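Local coordinates for protein sphingomyelinase C (Streptomyces griseocarneus, PDB 7CNE) that adopts the DNase I-like fold of the endonuclease/exonuclease/phosphatase family, to which bacterial sphingomyelinases C belong, at residues Ala165-Gln170 with Ser201-Ser206; Ala176-Lys181 with Leu250-His255; Gln30-Arg35 with Ala271-Ser276. All blocks are in the same frame, centred on the assembly; numbering follows the deposited sequence.

How the contacts relate
Contacts 1 and 2 both use helix 162-180, which meets different parts of the fold along its length; their centres lie about 17 Å apart. Contact 1 is a partly buried salt bridge to helix 203-211. Contact 2 is more buried and has no hydrogen bond or salt bridge between its segments: a leucine lies against the face of an arginine, with a bridging water at its more exposed side. Contact 3, also buried but with an exposed histidine, lies across the chain's centre, its centre about 34 and 38 Å from theirs, and joins helix 30-39 to a small hairpin through tryptophan. An arginine serves each time, as ion-pair partner, flat surface or aliphatic chain on a ring.

Contact 1. Residues Ala165-Gln170 with Ser201-Ser206; sequences ADRSRQ and SAEYAS
Arg167 and Glu203 join two helices through a salt bridge, and following the arginine outward shows how most of a side chain lines up with one carboxylate. Its CB already lies 4.0 Å from Glu203 OE1. The chain then runs out through CG; CD passes 3.8 Å from Glu203 OE1, and a bend at chi3 (-71°) then turns NE toward the acid. NE donates to Glu203 OE1 at 2.8 Å, with a fairly straight N-H...O angle of 160°. Beyond CZ, NH2 reaches the second oxygen, Glu203 OE2, at 3.0 Å and uses its syn lone pair; a further link from NH2 back to OE1 is weak. The grip is therefore bidentate and side-on, one nitrogen for each oxygen. It is also twisted: the guanidinium and carboxylate planes lie 40° apart, and NE meets OE1 on the syn side but tilted out of the carboxylate plane. The remaining nitrogen, NH1, turns to Gln152 O and Thr154 OG1, so neighbouring loop atoms help to fix the rotation of the group.

Glu203 comes from the first turn of its helix, extended beyond CG, and crosses the arginine at about a right angle. Ser201 OG accepts a weak capping bond from Glu203 N, while Ser206 OG donates to Glu203 O at 3.0 Å, so the backbone N and O of Glu203 each have a serine partner. A second polar link between the same helices, Ser168 to Asp210, lies nearby. Helix 162-180 belongs to the beta-alpha-beta crossover between the adjacent parallel strands 142-150 and 188-192, and the salt bridge fastens it to helix 203-211, which follows the second of those strands in this DNase I-like fold.

Contact 2. Residues Ala176-Lys181 with Leu250-His255; sequences AFLDAK and LHRNGH
Leu178 has CG anti to its carbonyl carbon (chi1 -70°), which brings its CD1 to 3.9 Å from Arg252 NH1; Arg252 has CG anti to its backbone N (chi1 -177°) and is extended as far as NE, and the two side chains slide past each other in opposite directions. Leu178 CB, placed by the helix backbone, sits over the centre of the Arg252 guanidinium, 3.8 Å above its plane. A charged group is thus packed by its flat face against hydrocarbon, while its nitrogens find polar partners. The strongest of these is Asp175, one turn back along the same helix, which forms a salt bridge with Arg252 NH2. Asp179 takes part less directly: one water accepts from Arg252 NH2 at 2.9 Å and donates to Asp179 OD2 at 2.7 Å.

After Arg252 the chain enters a type II beta turn ending at His255, with Gly254 at its third position. Leu178 also touches Val189 and Tyr134, so the contact lies where the end of helix 162-180 covers strands 131-139 and 188-192, beside 247-251, one of the two outermost strands of the six-stranded sheet.

Contact 3. Residues Gln30-Arg35 with Ala271-Ser276; sequences QEHRAR and APWTVS
Arg33 lays the aliphatic part of its chain over one face of the Trp273 indole, with CD 3.3 Å above the plane and offset toward the rim. The closest approach of this pair, 3.4 Å, is from Arg33 CD to Trp273 CZ2 on the six-membered ring, and NE follows at 3.8 Å from both CZ2 and CH2. A bend at chi3 (-68°) then turns the guanidinium, which is inclined by 31° to the indole. Its nitrogens are engaged elsewhere: NH2 donates to the carbonyls of Trp28 and Phe18, and NH1 to that of Leu287. The methylenes thus serve as the packing surface while backbone oxygens take up the charged end.

Trp273 opens strand 273-276, which pairs with strand 281-284 in a two-stranded antiparallel hairpin separate from the two large sheets of the DNase I-like fold. Its chi1 of 57° places CG between the backbone N and the carbonyl carbon, with the indole directed at helix 30-39. Val275 CG1, two residues on, meets the indole at its edge, and NE1 donates to Asp286 O just beyond the hairpin.

His32, on the more exposed flank, presses on the root of the same side chain. His32 NE2 lies 3.4 Å from Trp273 CB, and the imidazole sits obliquely to the five-membered ring, with centroids 5.3 Å apart. A water in the imidazole plane is hydrogen-bonded to His32 NE2 at 2.8 Å and donates to Ala271 O, extending the join to the loop that leads into the strand.

Contact 1. Residues Ala165-Gln170 with Ser201-Ser206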
loop_
_atom_site.group_PDB
_atom_site.type_symbol
_atom_site.label_atom_id
_atom_site.label_comp_id
_atom_site.label_asym_id
_atom_site.label_seq_id
_atom_site.Cartn_x
_atom_site.Cartn_y
_atom_site.Cartn_z
ATOM N N ALA A 165 -0.394 -6.592 17.801
ATOM C CA ALA A 165 0.116 -5.591 18.735
ATOM C C ALA A 165 1.019 -4.589 18.027
ATOM O O ALA A 165 0.957 -3.385 18.299
ATOM C CB ALA A 165 0.868 -6.270 19.879
ATOM N N ASP A 166 1.876 -5.066 17.125
ATOM C CA ASP A 166 2.770 -4.146 16.438
ATOM C C ASP A 166 2.039 -3.330 15.377
ATOM O O ASP A 166 2.369 -2.154 15.185
ATOM C CB ASP A 166 3.956 -4.904 15.844
ATOM C CG ASP A 166 4.982 -5.259 16.901
ATOM O OD1 ASP A 166 4.907 -4.675 18.002
ATOM O OD2 ASP A 166 5.849 -6.108 16.644
ATOM N N ARG A 167 1.038 -3.905 14.695
ATOM C CA ARG A 167 0.205 -3.077 13.821
ATOM C C ARG A 167 -0.407 -1.923 14.601
ATOM O O ARG A 167 -0.446 -0.784 14.118
ATOM C CB ARG A 167 -0.908 -3.907 13.165
ATOM C CG ARG A 167 -0.460 -4.778 11.997
ATOM C CD ARG A 167 -1.632 -5.291 11.173
ATOM N NE ARG A 167 -2.430 -6.311 11.856
ATOM C CZ ARG A 167 -2.160 -7.613 11.854
ATOM N NH1 ARG A 167 -1.083 -8.085 11.221
ATOM N NH2 ARG A 167 -2.977 -8.449 12.488
ATOM N N SER A 168 -0.915 -2.202 15.804
ATOM C CA SER A 168 -1.502 -1.139 16.612
ATOM C C SER A 168 -0.492 -0.026 16.852
ATOM O O SER A 168 -0.800 1.156 16.671
ATOM C CB SER A 168 -2.010 -1.710 17.940
ATOM O OG SER A 168 -2.477 -0.685 18.798
ATOM N N ARG A 169 0.736 -0.391 17.240
ATOM C CA ARG A 169 1.770 0.618 17.452
ATOM C C ARG A 169 2.124 1.337 16.149
ATOM O O ARG A 169 2.412 2.542 16.157
ATOM C CB ARG A 169 3.014 -0.026 18.071
ATOM C CG ARG A 169 2.824 -0.433 19.550
ATOM C CD ARG A 169 3.630 -1.683 19.934
ATOM N NE ARG A 169 3.493 -1.988 21.365
ATOM C CZ ARG A 169 2.437 -2.599 21.905
ATOM N NH1 ARG A 169 1.418 -2.988 21.140
ATOM N NH2 ARG A 169 2.397 -2.836 23.215
ATOM N N GLN A 170 2.114 0.620 15.021
ATOM C CA GLN A 170 2.410 1.277 13.744
ATOM C C GLN A 170 1.356 2.325 13.403
ATOM O O GLN A 170 1.689 3.438 12.975
ATOM C CB GLN A 170 2.520 0.240 12.623
ATOM C CG GLN A 170 3.762 -0.677 12.764
ATOM C CD GLN A 170 3.851 -1.736 11.673
ATOM O OE1 GLN A 170 2.912 -1.918 10.888
ATOM N NE2 GLN A 170 4.987 -2.435 11.611
ATOM N N SER A 201 -13.131 -8.371 10.730
ATOM C CA SER A 201 -12.697 -8.777 12.060
ATOM C C SER A 201 -12.829 -7.630 13.055
ATOM O O SER A 201 -13.014 -6.467 12.683
ATOM C CB SER A 201 -11.242 -9.256 12.031
ATOM O OG SER A 201 -10.380 -8.142 11.839
ATOM N N ALA A 202 -12.694 -7.979 14.344
ATOM C CA ALA A 202 -12.738 -6.978 15.408
ATOM C C ALA A 202 -11.571 -5.995 15.327
ATOM O O ALA A 202 -11.688 -4.860 15.803
ATOM C CB ALA A 202 -12.743 -7.664 16.777
ATOM N N GLU A 203 -10.440 -6.409 14.748
ATOM C CA GLU A 203 -9.295 -5.508 14.627
ATOM C C GLU A 203 -9.586 -4.314 13.714
ATOM O O GLU A 203 -8.928 -3.277 13.845
ATOM C CB GLU A 203 -8.063 -6.286 14.127
ATOM C CG GLU A 203 -6.764 -5.473 14.119
ATOM C CD GLU A 203 -5.550 -6.265 13.640
ATOM O OE1 GLU A 203 -4.431 -5.733 13.765
ATOM O OE2 GLU A 203 -5.706 -7.404 13.138
ATOM N N TYR A 204 -10.570 -4.423 12.813
ATOM C CA TYR A 204 -10.958 -3.273 11.994
ATOM C C TYR A 204 -11.274 -2.058 12.858
ATOM O O TYR A 204 -10.768 -0.957 12.612
ATOM C CB TYR A 204 -12.162 -3.636 11.123
ATOM C CG TYR A 204 -12.776 -2.471 10.382
ATOM C CD1 TYR A 204 -12.149 -1.918 9.268
ATOM C CD2 TYR A 204 -13.994 -1.928 10.784
ATOM C CE1 TYR A 204 -12.724 -0.842 8.575
ATOM C CE2 TYR A 204 -14.578 -0.855 10.091
ATOM C CZ TYR A 204 -13.939 -0.320 8.997
ATOM O OH TYR A 204 -14.520 0.734 8.308
ATOM N N ALA A 205 -12.098 -2.244 13.892
ATOM C CA ALA A 205 -12.463 -1.115 14.743
ATOM C C ALA A 205 -11.267 -0.581 15.528
ATOM O O ALA A 205 -11.165 0.627 15.756
ATOM C CB ALA A 205 -13.601 -1.508 15.693
ATOM N N SER A 206 -10.355 -1.450 15.970
ATOM C CA SER A 206 -9.201 -0.904 16.688
ATOM C C SER A 206 -8.238 -0.191 15.738
ATOM O O SER A 206 -7.586 0.782 16.137
ATOM C CB SER A 206 -8.488 -1.995 17.488
ATOM O OG SER A 206 -8.015 -3.039 16.657
#

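Contact 2. Residues Ala176-Lys181 with Leu250-His255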
loop_
_atom_site.group_PDB
_atom_site.type_symbol
_atom_site.label_atom_id
_atom_site.label_comp_id
_atom_site.label_asym_id
_atom_site.label_seq_id
_atom_site.Cartn_x
_atom_site.Cartn_y
_atom_site.Cartn_z
ATOM N N ALA A 176 0.736 9.757 15.576
ATOM C CA ALA A 176 1.566 10.714 16.299
ATOM C C ALA A 176 2.364 11.580 15.333
ATOM O O ALA A 176 2.509 12.793 15.542
ATOM C CB ALA A 176 2.486 9.975 17.274
ATOM N N PHE A 177 2.865 10.977 14.253
ATOM C CA PHE A 177 3.560 11.738 13.217
ATOM C C PHE A 177 2.653 12.816 12.625
ATOM O O PHE A 177 3.060 13.975 12.466
ATOM C CB PHE A 177 4.062 10.774 12.129
ATOM C CG PHE A 177 4.661 11.465 10.924
ATOM C CD1 PHE A 177 6.019 11.712 10.860
ATOM C CD2 PHE A 177 3.862 11.854 9.857
ATOM C CE1 PHE A 177 6.580 12.352 9.760
ATOM C CE2 PHE A 177 4.411 12.502 8.745
ATOM C CZ PHE A 177 5.769 12.746 8.694
ATOM N N LEU A 178 1.414 12.452 12.285
ATOM C CA LEU A 178 0.529 13.417 11.641
ATOM C C LEU A 178 0.129 14.526 12.607
ATOM O O LEU A 178 0.012 15.690 12.210
ATOM C CB LEU A 178 -0.704 12.702 11.096
ATOM C CG LEU A 178 -0.376 11.801 9.903
ATOM C CD1 LEU A 178 -1.571 10.923 9.585
ATOM C CD2 LEU A 178 0.024 12.636 8.673
ATOM N N ASP A 179 -0.088 14.178 13.875
ATOM C CA ASP A 179 -0.454 15.178 14.875
ATOM C C ASP A 179 0.648 16.221 15.049
ATOM O O ASP A 179 0.375 17.430 15.101
ATOM C CB ASP A 179 -0.765 14.470 16.196
ATOM C CG ASP A 179 -1.316 15.414 17.241
ATOM O OD1 ASP A 179 -0.612 15.663 18.238
ATOM O OD2 ASP A 179 -2.432 15.942 17.035
ATOM N N ALA A 180 1.903 15.769 15.115
ATOM C CA ALA A 180 3.044 16.660 15.276
ATOM C C ALA A 180 3.236 17.586 14.083
ATOM O O ALA A 180 3.858 18.642 14.232
ATOM C CB ALA A 180 4.314 15.839 15.515
ATOM N N LYS A 181 2.716 17.222 12.907
ATOM C CA LYS A 181 2.751 18.115 11.756
ATOM C C LYS A 181 1.778 19.282 11.892
ATOM O O LYS A 181 1.877 20.239 11.116
ATOM C CB LYS A 181 2.429 17.332 10.474
ATOM C CG LYS A 181 3.561 16.436 9.952
ATOM C CD LYS A 181 4.725 17.260 9.407
ATOM C CE LYS A 181 5.892 16.369 8.968
ATOM N NZ LYS A 181 7.020 17.195 8.423
ATOM N N LEU A 250 -8.401 5.747 3.846
ATOM C CA LEU A 250 -9.289 6.294 4.870
ATOM C C LEU A 250 -8.835 7.686 5.287
ATOM O O LEU A 250 -7.642 7.922 5.509
ATOM C CB LEU A 250 -9.346 5.375 6.105
ATOM C CG LEU A 250 -9.906 3.968 5.865
ATOM C CD1 LEU A 250 -9.721 3.050 7.098
ATOM C CD2 LEU A 250 -11.373 4.037 5.453
ATOM N N HIS A 251 -9.797 8.596 5.409
ATOM C CA HIS A 251 -9.538 9.952 5.863
ATOM C C HIS A 251 -9.316 9.994 7.374
ATOM O O HIS A 251 -9.687 9.077 8.116
ATOM C CB HIS A 251 -10.693 10.872 5.477
ATOM C CG HIS A 251 -10.745 11.164 4.015
ATOM N ND1 HIS A 251 -10.059 12.215 3.446
ATOM C CD2 HIS A 251 -11.368 10.524 2.998
ATOM C CE1 HIS A 251 -10.274 12.222 2.143
ATOM N NE2 HIS A 251 -11.062 11.206 1.845
ATOM N N ARG A 252 -8.706 11.088 7.818
ATOM C CA ARG A 252 -8.392 11.317 9.225
ATOM C C ARG A 252 -9.526 12.068 9.912
ATOM O O ARG A 252 -10.068 13.032 9.362
ATOM C CB ARG A 252 -7.097 12.125 9.334
ATOM C CG ARG A 252 -6.608 12.377 10.741
ATOM C CD ARG A 252 -5.124 12.738 10.701
ATOM N NE ARG A 252 -4.595 13.128 12.000
ATOM C CZ ARG A 252 -4.084 12.288 12.896
ATOM N NH1 ARG A 252 -4.031 10.984 12.648
ATOM N NH2 ARG A 252 -3.626 12.762 14.047
ATOM N N ASN A 253 -9.878 11.633 11.124
ATOM C CA ASN A 253 -10.915 12.331 11.875
ATOM C C ASN A 253 -10.546 13.796 12.083
ATOM O O ASN A 253 -9.382 14.138 12.302
ATOM C CB ASN A 253 -11.150 11.660 13.228
ATOM C CG ASN A 253 -11.908 10.353 13.100
ATOM O OD1 ASN A 253 -12.818 10.231 12.275
ATOM N ND2 ASN A 253 -11.542 9.367 13.925
ATOM N N GLY A 254 -11.551 14.666 12.006
ATOM C CA GLY A 254 -11.347 16.080 12.233
ATOM C C GLY A 254 -10.830 16.862 11.045
ATOM O O GLY A 254 -10.599 18.068 11.177
ATOM N N HIS A 255 -10.636 16.231 9.892
ATOM C CA HIS A 255 -10.150 16.934 8.717
ATOM C C HIS A 255 -11.220 16.919 7.638
ATOM O O HIS A 255 -12.076 16.029 7.605
ATOM C CB HIS A 255 -8.846 16.314 8.203
ATOM C CG HIS A 255 -7.671 16.629 9.072
ATOM N ND1 HIS A 255 -6.814 17.675 8.810
ATOM C CD2 HIS A 255 -7.253 16.082 10.241
ATOM C CE1 HIS A 255 -5.897 17.739 9.759
ATOM N NE2 HIS A 255 -6.140 16.783 10.639
HETATM O O HOH W 1 -4.547 15.137 15.519
#

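Contact 3. Residues Gln30-Arg35 with Ala271-Ser276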
loop_
_atom_site.group_PDB
_atom_site.type_symbol
_atom_site.label_atom_id
_atom_site.label_comp_id
_atom_site.label_asym_id
_atom_site.label_seq_id
_atom_site.Cartn_x
_atom_site.Cartn_y
_atom_site.Cartn_z
ATOM N N GLN A 30 7.901 -11.232 -12.197
ATOM C CA GLN A 30 7.849 -9.857 -11.697
ATOM C C GLN A 30 7.939 -8.834 -12.826
ATOM O O GLN A 30 7.210 -7.840 -12.817
ATOM C CB GLN A 30 8.963 -9.599 -10.676
ATOM C CG GLN A 30 8.795 -10.326 -9.331
ATOM C CD GLN A 30 9.527 -11.660 -9.288
ATOM O OE1 GLN A 30 9.448 -12.450 -10.226
ATOM N NE2 GLN A 30 10.251 -11.912 -8.191
ATOM N N GLU A 31 8.850 -9.029 -13.785
ATOM C CA GLU A 31 8.975 -8.053 -14.863
ATOM C C GLU A 31 7.729 -8.049 -15.737
ATOM O O GLU A 31 7.239 -6.982 -16.122
ATOM C CB GLU A 31 10.226 -8.333 -15.698
ATOM C CG GLU A 31 11.531 -7.960 -14.998
ATOM C CD GLU A 31 11.832 -6.454 -15.012
ATOM O OE1 GLU A 31 11.164 -5.697 -15.746
ATOM O OE2 GLU A 31 12.752 -6.026 -14.287
ATOM N N HIS A 32 7.190 -9.231 -16.041
ATOM C CA HIS A 32 5.956 -9.296 -16.816
ATOM C C HIS A 32 4.816 -8.583 -16.095
ATOM O O HIS A 32 4.105 -7.761 -16.685
ATOM C CB HIS A 32 5.579 -10.749 -17.090
ATOM C CG HIS A 32 4.189 -10.916 -17.628
ATOM N ND1 HIS A 32 3.852 -10.598 -18.929
ATOM C CD2 HIS A 32 3.048 -11.345 -17.038
ATOM C CE1 HIS A 32 2.566 -10.838 -19.118
ATOM N NE2 HIS A 32 2.056 -11.298 -17.989
ATOM N N ARG A 33 4.632 -8.884 -14.810
ATOM C CA ARG A 33 3.494 -8.336 -14.079
ATOM C C ARG A 33 3.639 -6.836 -13.864
ATOM O O ARG A 33 2.648 -6.101 -13.941
ATOM C CB ARG A 33 3.327 -9.067 -12.743
ATOM C CG ARG A 33 2.772 -10.465 -12.908
ATOM C CD ARG A 33 2.480 -11.133 -11.574
ATOM N NE ARG A 33 3.705 -11.419 -10.834
ATOM C CZ ARG A 33 4.064 -10.799 -9.713
ATOM N NH1 ARG A 33 3.292 -9.854 -9.189
ATOM N NH2 ARG A 33 5.198 -11.133 -9.105
ATOM N N ALA A 34 4.860 -6.360 -13.597
ATOM C CA ALA A 34 5.070 -4.924 -13.410
ATOM C C ALA A 34 4.661 -4.140 -14.647
ATOM O O ALA A 34 4.071 -3.055 -14.544
ATOM C CB ALA A 34 6.531 -4.635 -13.075
ATOM N N ARG A 35 5.001 -4.658 -15.829
ATOM C CA ARG A 35 4.575 -4.012 -17.067
ATOM C C ARG A 35 3.058 -4.063 -17.204
ATOM O O ARG A 35 2.420 -3.056 -17.526
ATOM C CB ARG A 35 5.264 -4.683 -18.263
ATOM C CG ARG A 35 4.999 -4.018 -19.620
ATOM C CD ARG A 35 5.878 -4.625 -20.728
ATOM N NE ARG A 35 7.274 -4.174 -20.687
ATOM C CZ ARG A 35 7.769 -3.152 -21.390
ATOM N NH1 ARG A 35 6.987 -2.444 -22.198
ATOM N NH2 ARG A 35 9.059 -2.833 -21.285
ATOM N N ALA A 271 -4.817 -11.466 -18.360
ATOM C CA ALA A 271 -4.510 -12.557 -19.269
ATOM C C ALA A 271 -3.607 -13.564 -18.555
ATOM O O ALA A 271 -2.840 -13.193 -17.657
ATOM C CB ALA A 271 -3.823 -12.035 -20.531
ATOM N N PRO A 272 -3.701 -14.848 -18.906
ATOM C CA PRO A 272 -2.836 -15.837 -18.262
ATOM C C PRO A 272 -1.372 -15.550 -18.535
ATOM O O PRO A 272 -0.995 -15.044 -19.597
ATOM C CB PRO A 272 -3.272 -17.168 -18.893
ATOM C CG PRO A 272 -3.982 -16.785 -20.157
ATOM C CD PRO A 272 -4.660 -15.479 -19.829
ATOM N N TRP A 273 -0.547 -15.870 -17.537
ATOM C CA TRP A 273 0.898 -15.829 -17.648
ATOM C C TRP A 273 1.433 -17.040 -16.904
ATOM O O TRP A 273 0.838 -17.497 -15.924
ATOM C CB TRP A 273 1.493 -14.524 -17.093
ATOM C CG TRP A 273 1.128 -14.265 -15.664
ATOM C CD1 TRP A 273 -0.015 -13.683 -15.205
ATOM C CD2 TRP A 273 1.903 -14.605 -14.507
ATOM N NE1 TRP A 273 0.004 -13.631 -13.827
ATOM C CE2 TRP A 273 1.169 -14.194 -13.378
ATOM C CE3 TRP A 273 3.146 -15.221 -14.317
ATOM C CZ2 TRP A 273 1.639 -14.374 -12.075
ATOM C CZ3 TRP A 273 3.613 -15.394 -13.029
ATOM C CH2 TRP A 273 2.860 -14.973 -11.923
ATOM N N THR A 274 2.539 -17.577 -17.392
ATOM C CA THR A 274 3.023 -18.861 -16.924
ATOM C C THR A 274 4.492 -18.758 -16.555
ATOM O O THR A 274 5.271 -18.079 -17.230
ATOM C CB THR A 274 2.811 -19.947 -17.991
ATOM O OG1 THR A 274 1.416 -20.013 -18.325
ATOM C CG2 THR A 274 3.270 -21.306 -17.481
ATOM N N VAL A 275 4.852 -19.417 -15.458
ATOM C CA VAL A 275 6.230 -19.496 -15.006
ATOM C C VAL A 275 6.513 -20.948 -14.646
ATOM O O VAL A 275 5.600 -21.763 -14.486
ATOM C CB VAL A 275 6.505 -18.572 -13.801
ATOM C CG1 VAL A 275 6.498 -17.106 -14.234
ATOM C CG2 VAL A 275 5.483 -18.822 -12.714
ATOM N N SER A 276 7.800 -21.262 -14.522
ATOM C CA SER A 276 8.266 -22.612 -14.236
ATOM C C SER A 276 8.926 -22.646 -12.866
ATOM O O SER A 276 9.685 -21.738 -12.513
ATOM C CB SER A 276 9.260 -23.089 -15.300
ATOM O OG SER A 276 8.715 -22.972 -16.605
HETATM O O HOH W 2 -0.720 -11.226 -17.934
#